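PDB 2WTB: fatty acid multifunctional protein (atmfp2) from Arabidopsis thaliana, which hydrates long-chain enoyl-CoA esters and oxidises 3-hydroxyacyl-CoA with NAD in the peroxisomal beta-oxidation of fatty acids, notably during seed germination. Local coordinates for residues G7-M11 with D34-L39. Numbering follows the deposited sequence.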
# COMPACT_ATOMS: atom_id res chain seq x y z
N GLY A 7 17.16 -12.56 16.89
CA GLY A 7 16.79 -13.97 16.91
C GLY A 7 18.00 -14.88 17.01
O GLY A 7 19.11 -14.43 17.30
N LYS A 8 17.80 -16.17 16.76
CA LYS A 8 18.87 -17.15 16.86
C LYS A 8 18.71 -18.29 15.86
O LYS A 8 17.84 -18.25 15.00
CB LYS A 8 18.92 -17.71 18.28
CG LYS A 8 17.68 -18.50 18.68
CD LYS A 8 17.78 -19.04 20.10
CE LYS A 8 16.47 -19.68 20.54
NZ LYS A 8 16.58 -20.32 21.89
N THR A 9 19.56 -19.30 16.00
CA THR A 9 19.44 -20.53 15.23
C THR A 9 19.84 -21.71 16.11
O THR A 9 20.73 -21.58 16.96
CB THR A 9 20.33 -20.54 13.98
OG1 THR A 9 21.71 -20.58 14.38
CG2 THR A 9 20.08 -19.31 13.12
N VAL A 10 19.19 -22.85 15.91
CA VAL A 10 19.54 -24.06 16.64
C VAL A 10 19.95 -25.16 15.66
O VAL A 10 19.24 -25.43 14.70
CB VAL A 10 18.37 -24.55 17.51
CG1 VAL A 10 18.66 -25.95 18.04
CG2 VAL A 10 18.11 -23.58 18.66
N MET A 11 21.09 -25.78 15.92
CA MET A 11 21.57 -26.86 15.06
C MET A 11 21.60 -28.19 15.81
O MET A 11 22.08 -28.27 16.94
CB MET A 11 22.96 -26.55 14.51
CG MET A 11 23.66 -27.73 13.86
SD MET A 11 25.36 -27.37 13.36
CE MET A 11 25.11 -26.74 11.71
N ASP A 34 22.12 -11.25 13.77
CA ASP A 34 22.23 -12.24 14.83
C ASP A 34 22.06 -13.64 14.26
O ASP A 34 22.93 -14.50 14.40
CB ASP A 34 21.18 -11.99 15.91
CG ASP A 34 21.22 -10.58 16.46
OD1 ASP A 34 20.86 -10.39 17.64
OD2 ASP A 34 21.62 -9.66 15.72
N VAL A 35 20.92 -13.87 13.61
CA VAL A 35 20.65 -15.14 12.97
C VAL A 35 21.79 -15.53 12.04
O VAL A 35 22.28 -16.66 12.07
CB VAL A 35 19.32 -15.10 12.18
CG1 VAL A 35 19.16 -16.35 11.32
CG2 VAL A 35 18.14 -14.93 13.13
N LEU A 36 22.22 -14.57 11.23
CA LEU A 36 23.26 -14.82 10.23
C LEU A 36 24.59 -15.24 10.83
O LEU A 36 25.27 -16.11 10.30
CB LEU A 36 23.44 -13.60 9.33
CG LEU A 36 22.34 -13.37 8.30
CD1 LEU A 36 22.43 -11.98 7.69
CD2 LEU A 36 22.39 -14.44 7.22
N TYR A 37 24.97 -14.62 11.95
CA TYR A 37 26.24 -14.93 12.60
C TYR A 37 26.17 -16.25 13.35
O TYR A 37 27.18 -16.96 13.48
CB TYR A 37 26.69 -13.79 13.52
CG TYR A 37 26.94 -12.50 12.78
CD1 TYR A 37 27.61 -12.48 11.57
CD2 TYR A 37 26.51 -11.28 13.30
CE1 TYR A 37 27.84 -11.30 10.89
CE2 TYR A 37 26.73 -10.10 12.63
CZ TYR A 37 27.40 -10.11 11.42
OH TYR A 37 27.63 -8.94 10.75
N ASN A 38 24.99 -16.59 13.86
CA ASN A 38 24.78 -17.90 14.45
C ASN A 38 24.86 -18.96 13.37
O ASN A 38 25.35 -20.07 13.60
CB ASN A 38 23.42 -17.96 15.15
CG ASN A 38 23.38 -17.15 16.42
OD1 ASN A 38 24.37 -16.52 16.80
ND2 ASN A 38 22.23 -17.16 17.09
N LEU A 39 24.37 -18.61 12.18
CA LEU A 39 24.41 -19.51 11.03
C LEU A 39 25.85 -19.75 10.61
O LEU A 39 26.26 -20.88 10.37
CB LEU A 39 23.61 -18.90 9.88
CG LEU A 39 23.37 -19.77 8.65
CD1 LEU A 39 22.64 -21.04 9.04
CD2 LEU A 39 22.59 -19.00 7.61
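Thr9 sits over the first two turns of helix 33-46 between Val35 and Asn38, and illustrates how one small side chain can join an edge strand to a helix by two different surfaces. Its methyl does the apolar work: the two side chains meet at a slant, Thr9 CG2 3.6 Å from Val35 CG1. The other valine methyl, Val35 CG2, reaches the strand backbone, lying 3.8 Å from Lys8 O. With CG1 anti to the backbone N (chi1 170°), Val35 thus spreads its two methyls over successive strand residues.

The remaining contacts are plain packing of polar atoms against carbon. Thr9 OG1, held between its own N and carbonyl carbon (chi1 68°), comes 3.2 Å from Asn38 CB; its hydrogen bond goes to ND2 of Asn42, one turn further along the helix. The amide of Asn38 turns its ND2 end toward the strand, 3.4 Å from Lys8 CA, with OD1 on the far side, while Gly7 O rests 3.5 Å from Asp34 CB. Without the hydroxyl and methyl, an alanine here is likely to leave Asn42 ND2 without this partner and open a gap beside Val35 CG1.

The axes of residues 8-11 and 34-39 run at 27° to each other and approach to 6.8 Å. Strand 8-13 pairs antiparallel with strand 18-24 at the margin of the mixed sheet, and the helix covers one face of the sheet at this outermost strand, as in the N-terminal part of the crotonase fold of enoyl-CoA hydratases.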